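Side-chain contacts in uncharacterized protein HI_0666 (Haemophilus influenzae, PDB 7CZO), which is of uncertain function but forms the N-terminal domain of a HipA toxin, probably one component of a HipBA toxin-antitoxin system: residues 25-30 with 83-88; 19-24 with 101-106. One frame throughout, in Å; residues are numbered along the deposited sequence.

Interaction 1 (25-30 with 83-88); sequences RGFHFS and DMFRFL
Phe27 and Phe85 bring helix 82-91 onto one face of the antiparallel sheet of this HipA N-terminal domain, a compact example of helix-on-sheet packing in which a single pair of aromatic side chains joins 25-30 to 83-88. The two backbones stay well apart, with 9.0 Å between Phe27 CA and Phe85 CA, and each residue directs its CB into the gap from its own side.

Phe85 is the instructive chain to follow. Its CB lies 3.9 Å from Phe27 CE1, the nearest approach of the two segments. One bond further out, Phe85 CG is still 4.1 Å from that same CE1, and beyond this point the ring has moved past its partner. With CG anti to the backbone N (chi1 -179°), the ring is carried on toward strand 15-22, where its CE1 atom reaches Leu20 and its CD2 side packs beside Glu22. Arg6 also touches this ring.

Phe27 runs the opposite way, so the two side chains slide past each other. The ring centroids end up 6.0 Å apart with the planes inclined at 50°, an oblique pairing that is neither stacked nor edge-to-face. What joins the segments is therefore apolar packing between two buried residues. His28, on the reverse side of the strand, hydrogen-bonds through ND1 to His52 and through NE2 to Asp23.

The helix carries its own charge pair between residues about one turn apart. Arg86 NH2 donates to Asp83 OD1 over 3.0 Å in a fairly straight bond (161°), the oxygen lying close to the guanidinium plane while the nitrogen approaches it from above the carboxylate plane.

Interaction 2 (19-24 with 101-106); sequences LLREDH and IQEEKQ
Arg21 and Glu103 meet with their flat groups strongly turned against each other: the guanidinium and carboxylate planes are 61° apart, and one nitrogen and one oxygen make the salt bridge. Arg21 NH2 donates to Glu103 OE2 over 2.8 Å, with the N-H bent to 142° at the hydrogen. The oxygen lies at the guanidinium edge, almost in its plane, and receives the bond on its syn lone pair, the one on the side of OE1.

A bend at chi3 (105°) swings the arginine head toward Glu103, whose chain is extended beyond CG. Ser7 ties the two together a second time, since its OG hydrogen-bonds to both Arg21 NE and Glu103 OE2. The carboxylate oxygen is thus gripped by two partners and the guanidinium is held at two of its nitrogens, which should limit its rotation even on this surface.

Leu19 crosses the glutamate at about a right angle. Its CD2 methyl lies against the carboxylate, 3.7 Å from Glu103 CD, and adds an apolar flank to the ion pair.

This bridge spans one intervening strand. Strand 7-12 lies in the sheet between strands 15-22 and 98-102, and its Lys9 is touched by both Leu19 and Glu103, so Leu19 and Arg21 reach over that intervening strand to the chain just after the edge strand.

The centres of interactions 1 and 2 are 8 Å apart, and the antiparallel sheet connects them. Strands 15-22 and 27-31 are sequence neighbours and sheet neighbours, paired by probable backbone hydrogen bonds from Arg21 N to His28 O and from Leu19 N to Ser30 O. Along the chain the order is 19-24, 25-30, 83-88, 101-106, so interaction 1 is nested within the loop closed by interaction 2. Strand 15-22 serves both: Leu20 and Glu22 face helix 82-91, whereas the ends of Leu19 and Arg21, on the other face, meet Glu103 near the C terminus. A buried aromatic contact and a surface ion pair thus tie distant parts of this small domain to a common sheet.

Interaction 1 (25-30 with 83-88)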
ATOM      1  N   ARG A  25      -1.266  -0.996  15.089  1.00 64.66           N
ATOM      2  CA  ARG A  25      -2.227  -2.093  14.921  1.00 65.88           C
ATOM      3  C   ARG A  25      -2.064  -2.774  13.570  1.00 69.72           C
ATOM      4  O   ARG A  25      -2.187  -3.992  13.463  1.00 73.86           O
ATOM      5  CB  ARG A  25      -3.661  -1.591  15.100  1.00 70.85           C
ATOM      6  CG  ARG A  25      -4.248  -1.993  16.427  1.00 71.06           C
ATOM      7  CD  ARG A  25      -5.639  -1.450  16.575  1.00 67.56           C
ATOM      8  NE  ARG A  25      -5.585  -0.026  16.845  1.00 69.18           N
ATOM      9  CZ  ARG A  25      -5.333   0.497  18.039  1.00 62.91           C
ATOM     10  NH1 ARG A  25      -5.091  -0.302  19.051  1.00 59.06           N
ATOM     11  NH2 ARG A  25      -5.304   1.818  18.221  1.00 61.63           N
ATOM     12  N   GLY A  26      -1.806  -1.989  12.523  1.00 73.57           N
ATOM     13  CA  GLY A  26      -1.499  -2.573  11.216  1.00 71.92           C
ATOM     14  C   GLY A  26      -1.860  -1.685  10.052  1.00 63.03           C
ATOM     15  O   GLY A  26      -1.529  -0.494  10.032  1.00 72.83           O
ATOM     16  N   PHE A  27      -2.567  -2.268   9.095  1.00 56.52           N
ATOM     17  CA  PHE A  27      -2.744  -1.674   7.758  1.00 58.99           C
ATOM     18  C   PHE A  27      -4.173  -1.304   7.379  1.00 55.76           C
ATOM     19  O   PHE A  27      -5.121  -2.051   7.602  1.00 61.33           O
ATOM     20  CB  PHE A  27      -2.180  -2.644   6.740  1.00 55.04           C
ATOM     21  CG  PHE A  27      -0.757  -2.999   7.018  1.00 62.07           C
ATOM     22  CD1 PHE A  27       0.265  -2.074   6.762  1.00 62.35           C
ATOM     23  CD2 PHE A  27      -0.435  -4.217   7.594  1.00 66.21           C
ATOM     24  CE1 PHE A  27       1.578  -2.378   7.047  1.00 63.77           C
ATOM     25  CE2 PHE A  27       0.881  -4.527   7.889  1.00 68.59           C
ATOM     26  CZ  PHE A  27       1.889  -3.607   7.614  1.00 66.77           C
ATOM     27  N   HIS A  28      -4.309  -0.164   6.742  1.00 54.82           N
ATOM     28  CA  HIS A  28      -5.603   0.438   6.538  1.00 56.29           C
ATOM     29  C   HIS A  28      -5.657   0.951   5.141  1.00 52.58           C
ATOM     30  O   HIS A  28      -4.980   1.898   4.812  1.00 57.79           O
ATOM     31  CB  HIS A  28      -5.788   1.564   7.569  1.00 59.87           C
ATOM     32  CG  HIS A  28      -5.376   1.137   8.947  1.00 67.58           C
ATOM     33  ND1 HIS A  28      -5.974   0.080   9.600  1.00 64.35           N
ATOM     34  CD2 HIS A  28      -4.371   1.552   9.749  1.00 64.08           C
ATOM     35  CE1 HIS A  28      -5.380  -0.118  10.756  1.00 62.08           C
ATOM     36  NE2 HIS A  28      -4.397   0.755  10.865  1.00 70.20           N
ATOM     37  N   PHE A  29      -6.444   0.295   4.310  1.00 51.90           N
ATOM     38  CA  PHE A  29      -6.768   0.834   3.018  1.00 51.65           C
ATOM     39  C   PHE A  29      -8.158   1.409   3.083  1.00 51.79           C
ATOM     40  O   PHE A  29      -9.042   0.775   3.649  1.00 57.78           O
ATOM     41  CB  PHE A  29      -6.711  -0.237   1.921  1.00 51.77           C
ATOM     42  CG  PHE A  29      -7.173   0.275   0.586  1.00 50.75           C
ATOM     43  CD1 PHE A  29      -6.551   1.387   0.008  1.00 51.88           C
ATOM     44  CD2 PHE A  29      -8.251  -0.295  -0.059  1.00 51.75           C
ATOM     45  CE1 PHE A  29      -6.977   1.920  -1.191  1.00 42.93           C
ATOM     46  CE2 PHE A  29      -8.682   0.223  -1.259  1.00 54.77           C
ATOM     47  CZ  PHE A  29      -8.040   1.332  -1.825  1.00 50.88           C
ATOM     48  N   SER A  30      -8.354   2.573   2.458  1.00 47.30           N
ATOM     49  CA  SER A  30      -9.671   3.178   2.337  1.00 52.34           C
ATOM     50  C   SER A  30      -9.828   3.945   1.030  1.00 53.83           C
ATOM     51  O   SER A  30      -8.892   4.615   0.583  1.00 58.34           O
ATOM     52  CB  SER A  30      -9.931   4.139   3.500  1.00 57.34           C
ATOM     53  OG  SER A  30      -9.027   5.245   3.477  1.00 60.33           O
ATOM     54  N   ASP A  83       8.529  -3.879   6.065  1.00 67.05           N
ATOM     55  CA  ASP A  83       9.592  -3.775   5.061  1.00 71.66           C
ATOM     56  C   ASP A  83       9.004  -3.713   3.694  1.00 65.26           C
ATOM     57  O   ASP A  83       9.492  -2.992   2.844  1.00 79.39           O
ATOM     58  CB  ASP A  83      10.571  -4.945   5.159  1.00 74.52           C
ATOM     59  CG  ASP A  83      11.566  -4.754   6.291  1.00 81.97           C
ATOM     60  OD1 ASP A  83      11.869  -3.559   6.592  1.00 73.34           O
ATOM     61  OD2 ASP A  83      12.019  -5.776   6.868  1.00 77.79           O
ATOM     62  N   MET A  84       7.936  -4.471   3.517  1.00 61.84           N
ATOM     63  CA  MET A  84       7.124  -4.444   2.312  1.00 56.45           C
ATOM     64  C   MET A  84       6.330  -3.169   2.124  1.00 57.10           C
ATOM     65  O   MET A  84       6.346  -2.605   1.041  1.00 61.59           O
ATOM     66  CB  MET A  84       6.241  -5.688   2.287  1.00 57.51           C
ATOM     67  CG  MET A  84       7.119  -6.843   1.879  1.00 63.72           C
ATOM     68  SD  MET A  84       6.338  -8.411   1.719  1.00 75.50           S
ATOM     69  CE  MET A  84       4.990  -8.146   0.589  1.00 71.75           C
ATOM     70  N   PHE A  85       5.673  -2.688   3.174  1.00 58.96           N
ATOM     71  CA  PHE A  85       4.970  -1.417   3.103  1.00 58.13           C
ATOM     72  C   PHE A  85       5.969  -0.320   2.823  1.00 55.77           C
ATOM     73  O   PHE A  85       5.651   0.644   2.155  1.00 56.85           O
ATOM     74  CB  PHE A  85       4.210  -1.116   4.411  1.00 61.75           C
ATOM     75  CG  PHE A  85       3.431   0.189   4.376  1.00 56.03           C
ATOM     76  CD1 PHE A  85       2.292   0.305   3.612  1.00 54.41           C
ATOM     77  CD2 PHE A  85       3.844   1.278   5.092  1.00 53.57           C
ATOM     78  CE1 PHE A  85       1.575   1.478   3.558  1.00 58.81           C
ATOM     79  CE2 PHE A  85       3.115   2.464   5.053  1.00 61.15           C
ATOM     80  CZ  PHE A  85       1.970   2.565   4.291  1.00 59.98           C
ATOM     81  N   ARG A  86       7.187  -0.456   3.330  1.00 58.01           N
ATOM     82  CA  ARG A  86       8.187   0.578   3.061  1.00 63.64           C
ATOM     83  C   ARG A  86       8.561   0.534   1.559  1.00 57.48           C
ATOM     84  O   ARG A  86       8.659   1.555   0.907  1.00 59.01           O
ATOM     85  CB  ARG A  86       9.411   0.391   3.956  1.00 69.12           C
ATOM     86  CG  ARG A  86      10.166   1.667   4.287  1.00 83.02           C
ATOM     87  CD  ARG A  86      11.421   1.419   5.152  1.00 95.40           C
ATOM     88  NE  ARG A  86      11.364   0.208   5.996  1.00 97.24           N
ATOM     89  CZ  ARG A  86      10.600   0.044   7.083  1.00 98.67           C
ATOM     90  NH1 ARG A  86       9.780   1.009   7.503  1.00 98.03           N
ATOM     91  NH2 ARG A  86      10.639  -1.111   7.748  1.00101.34           N
ATOM     92  N   PHE A  87       8.735  -0.659   1.008  1.00 51.16           N
ATOM     93  CA  PHE A  87       9.088  -0.785  -0.381  1.00 51.32           C
ATOM     94  C   PHE A  87       7.987  -0.164  -1.221  1.00 57.59           C
ATOM     95  O   PHE A  87       8.239   0.694  -2.075  1.00 52.34           O
ATOM     96  CB  PHE A  87       9.249  -2.225  -0.756  1.00 52.52           C
ATOM     97  CG  PHE A  87       9.401  -2.424  -2.213  1.00 54.23           C
ATOM     98  CD1 PHE A  87      10.647  -2.533  -2.778  1.00 60.67           C
ATOM     99  CD2 PHE A  87       8.292  -2.482  -3.025  1.00 60.00           C
ATOM    100  CE1 PHE A  87      10.787  -2.696  -4.144  1.00 60.37           C
ATOM    101  CE2 PHE A  87       8.417  -2.650  -4.400  1.00 61.70           C
ATOM    102  CZ  PHE A  87       9.670  -2.753  -4.955  1.00 56.26           C
ATOM    103  N   LEU A  88       6.745  -0.544  -0.941  1.00 55.04           N
ATOM    104  CA  LEU A  88       5.624   0.090  -1.653  1.00 57.61           C
ATOM    105  C   LEU A  88       5.757   1.603  -1.651  1.00 54.62           C
ATOM    106  O   LEU A  88       5.577   2.227  -2.689  1.00 52.08           O
ATOM    107  CB  LEU A  88       4.255  -0.349  -1.101  1.00 56.41           C
ATOM    108  CG  LEU A  88       4.054  -1.850  -1.371  1.00 56.75           C
ATOM    109  CD1 LEU A  88       2.774  -2.341  -0.730  1.00 55.93           C
ATOM    110  CD2 LEU A  88       4.105  -2.152  -2.864  1.00 55.75           C
TER

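Interaction 2 (19-24 with 101-106)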
ATOM      1  N   LEU A  19      -6.238   5.811   0.252  1.00 46.39           N
ATOM      2  CA  LEU A  19      -5.104   6.023   1.181  1.00 50.68           C
ATOM      3  C   LEU A  19      -4.717   4.731   1.856  1.00 52.21           C
ATOM      4  O   LEU A  19      -5.563   4.033   2.370  1.00 59.12           O
ATOM      5  CB  LEU A  19      -5.488   7.018   2.273  1.00 53.30           C
ATOM      6  CG  LEU A  19      -5.834   8.431   1.803  1.00 58.35           C
ATOM      7  CD1 LEU A  19      -6.675   9.137   2.850  1.00 60.02           C
ATOM      8  CD2 LEU A  19      -4.554   9.204   1.505  1.00 61.05           C
ATOM      9  N   LEU A  20      -3.440   4.396   1.865  1.00 52.97           N
ATOM     10  CA  LEU A  20      -3.014   3.168   2.505  1.00 53.21           C
ATOM     11  C   LEU A  20      -2.105   3.599   3.643  1.00 55.10           C
ATOM     12  O   LEU A  20      -1.122   4.304   3.394  1.00 54.33           O
ATOM     13  CB  LEU A  20      -2.281   2.304   1.496  1.00 50.77           C
ATOM     14  CG  LEU A  20      -1.588   1.080   2.062  1.00 52.57           C
ATOM     15  CD1 LEU A  20      -2.569   0.017   2.476  1.00 57.35           C
ATOM     16  CD2 LEU A  20      -0.643   0.533   1.011  1.00 60.61           C
ATOM     17  N   ARG A  21      -2.444   3.209   4.877  1.00 55.27           N
ATOM     18  CA  ARG A  21      -1.763   3.737   6.077  1.00 59.77           C
ATOM     19  C   ARG A  21      -1.326   2.581   6.874  1.00 57.23           C
ATOM     20  O   ARG A  21      -1.986   1.541   6.836  1.00 52.99           O
ATOM     21  CB  ARG A  21      -2.675   4.592   6.964  1.00 66.66           C
ATOM     22  CG  ARG A  21      -3.724   5.365   6.189  1.00 76.58           C
ATOM     23  CD  ARG A  21      -4.203   6.620   6.876  1.00 84.02           C
ATOM     24  NE  ARG A  21      -3.648   7.824   6.254  1.00 95.91           N
ATOM     25  CZ  ARG A  21      -3.976   9.066   6.606  1.00100.93           C
ATOM     26  NH1 ARG A  21      -4.869   9.276   7.579  1.00 86.47           N
ATOM     27  NH2 ARG A  21      -3.412  10.104   5.979  1.00102.78           N
ATOM     28  N   GLU A  22      -0.194   2.744   7.564  1.00 60.11           N
ATOM     29  CA  GLU A  22       0.257   1.773   8.572  1.00 61.06           C
ATOM     30  C   GLU A  22       0.404   2.444   9.932  1.00 64.73           C
ATOM     31  O   GLU A  22       0.769   3.636  10.031  1.00 56.41           O
ATOM     32  CB  GLU A  22       1.574   1.155   8.204  1.00 62.40           C
ATOM     33  CG  GLU A  22       1.990   0.030   9.128  1.00 68.58           C
ATOM     34  CD  GLU A  22       3.464  -0.331   9.014  1.00 78.98           C
ATOM     35  OE1 GLU A  22       4.259   0.475   8.460  1.00 74.71           O
ATOM     36  OE2 GLU A  22       3.829  -1.423   9.512  1.00 88.02           O
ATOM     37  N   ASP A  23       0.070   1.668  10.966  1.00 63.66           N
ATOM     38  CA  ASP A  23       0.180   2.095  12.362  1.00 59.30           C
ATOM     39  C   ASP A  23       0.473   0.847  13.214  1.00 62.98           C
ATOM     40  O   ASP A  23       0.575  -0.288  12.658  1.00 65.40           O
ATOM     41  CB  ASP A  23      -1.097   2.889  12.789  1.00 60.87           C
ATOM     42  CG  ASP A  23      -2.397   1.993  13.021  1.00 63.88           C
ATOM     43  OD1 ASP A  23      -2.378   0.697  13.064  1.00 50.81           O
ATOM     44  OD2 ASP A  23      -3.475   2.650  13.183  1.00 53.59           O
ATOM     45  N   HIS A  24       0.599   1.035  14.532  1.00 64.40           N
ATOM     46  CA  HIS A  24       0.947  -0.069  15.467  1.00 64.67           C
ATOM     47  C   HIS A  24       0.033  -1.253  15.282  1.00 66.07           C
ATOM     48  O   HIS A  24       0.501  -2.392  15.320  1.00 68.29           O
ATOM     49  CB  HIS A  24       1.011   0.399  16.968  1.00 71.99           C
ATOM     50  CG  HIS A  24      -0.227   0.125  17.809  1.00 81.10           C
ATOM     51  ND1 HIS A  24      -1.053   1.130  18.280  1.00 76.73           N
ATOM     52  CD2 HIS A  24      -0.725  -1.030  18.331  1.00 91.76           C
ATOM     53  CE1 HIS A  24      -2.010   0.610  19.030  1.00 79.83           C
ATOM     54  NE2 HIS A  24      -1.844  -0.702  19.063  1.00 89.80           N
ATOM     55  N   ILE A 101       2.357   7.573  -3.951  1.00 68.55           N
ATOM     56  CA  ILE A 101       3.215   8.650  -3.528  1.00 75.60           C
ATOM     57  C   ILE A 101       3.028   8.697  -2.023  1.00 70.25           C
ATOM     58  O   ILE A 101       1.922   8.779  -1.529  1.00 65.86           O
ATOM     59  CB  ILE A 101       2.946  10.017  -4.261  1.00 90.36           C
ATOM     60  CG1 ILE A 101       4.149  10.969  -4.071  1.00107.98           C
ATOM     61  CG2 ILE A 101       1.663  10.716  -3.802  1.00 92.58           C
ATOM     62  CD1 ILE A 101       3.986  12.365  -4.664  1.00109.54           C
ATOM     63  N   GLN A 102       4.129   8.584  -1.301  1.00 74.82           N
ATOM     64  CA  GLN A 102       4.128   8.801   0.130  1.00 78.80           C
ATOM     65  C   GLN A 102       3.556  10.169   0.478  1.00 77.55           C
ATOM     66  O   GLN A 102       3.916  11.169  -0.151  1.00 71.98           O
ATOM     67  CB  GLN A 102       5.539   8.713   0.653  1.00 78.37           C
ATOM     68  CG  GLN A 102       5.592   8.712   2.153  1.00 81.47           C
ATOM     69  CD  GLN A 102       6.976   8.367   2.664  1.00 92.82           C
ATOM     70  OE1 GLN A 102       7.221   8.404   3.876  1.00 88.73           O
ATOM     71  NE2 GLN A 102       7.893   8.026   1.744  1.00 87.63           N
ATOM     72  N   GLU A 103       2.649  10.188   1.459  1.00 78.76           N
ATOM     73  CA  GLU A 103       2.019  11.423   1.900  1.00 82.69           C
ATOM     74  C   GLU A 103       3.022  12.136   2.762  1.00100.22           C
ATOM     75  O   GLU A 103       3.199  11.817   3.945  1.00106.82           O
ATOM     76  CB  GLU A 103       0.738  11.171   2.679  1.00 81.28           C
ATOM     77  CG  GLU A 103      -0.503  11.261   1.818  1.00 90.90           C
ATOM     78  CD  GLU A 103      -1.791  11.351   2.624  1.00 95.60           C
ATOM     79  OE1 GLU A 103      -2.777  11.919   2.096  1.00 99.01           O
ATOM     80  OE2 GLU A 103      -1.827  10.861   3.775  1.00 92.78           O
ATOM     81  N   GLU A 104       3.722  13.062   2.124  1.00114.08           N
ATOM     82  CA  GLU A 104       4.669  13.932   2.792  1.00130.47           C
ATOM     83  C   GLU A 104       4.245  15.351   2.406  1.00139.83           C
ATOM     84  O   GLU A 104       3.790  15.555   1.278  1.00139.92           O
ATOM     85  CB  GLU A 104       6.101  13.581   2.355  1.00124.15           C
ATOM     86  CG  GLU A 104       6.354  12.074   2.352  1.00125.00           C
ATOM     87  CD  GLU A 104       7.797  11.672   2.629  1.00120.72           C
ATOM     88  OE1 GLU A 104       8.461  11.109   1.723  1.00108.10           O
ATOM     89  OE2 GLU A 104       8.254  11.888   3.773  1.00120.87           O
ATOM     90  N   LYS A 105       4.397  16.343   3.289  1.00150.83           N
ATOM     91  CA  LYS A 105       5.353  16.338   4.404  1.00159.45           C
ATOM     92  C   LYS A 105       4.859  15.647   5.690  1.00170.41           C
ATOM     93  O   LYS A 105       3.980  16.162   6.395  1.00167.37           O
ATOM     94  CB  LYS A 105       5.783  17.788   4.725  1.00159.78           C
ATOM     95  CG  LYS A 105       6.115  18.671   3.516  1.00151.39           C
ATOM     96  CD  LYS A 105       6.895  17.935   2.427  1.00147.22           C
ATOM     97  CE  LYS A 105       7.545  18.885   1.431  1.00141.83           C
ATOM     98  NZ  LYS A 105       8.964  19.178   1.777  1.00137.69           N
ATOM     99  N   GLN A 106       5.455  14.482   5.974  1.00176.28           N
ATOM    100  CA  GLN A 106       5.244  13.724   7.215  1.00175.29           C
ATOM    101  C   GLN A 106       6.195  12.522   7.242  1.00166.78           C
ATOM    102  O   GLN A 106       7.053  12.405   8.119  1.00159.60           O
ATOM    103  CB  GLN A 106       3.794  13.234   7.348  1.00171.77           C
ATOM    104  CG  GLN A 106       3.446  12.689   8.730  1.00160.85           C
ATOM    105  CD  GLN A 106       2.173  11.869   8.722  1.00148.64           C
ATOM    106  OE1 GLN A 106       1.229  12.182   7.996  1.00141.33           O
ATOM    107  NE2 GLN A 106       2.144  10.805   9.520  1.00140.00           N
TER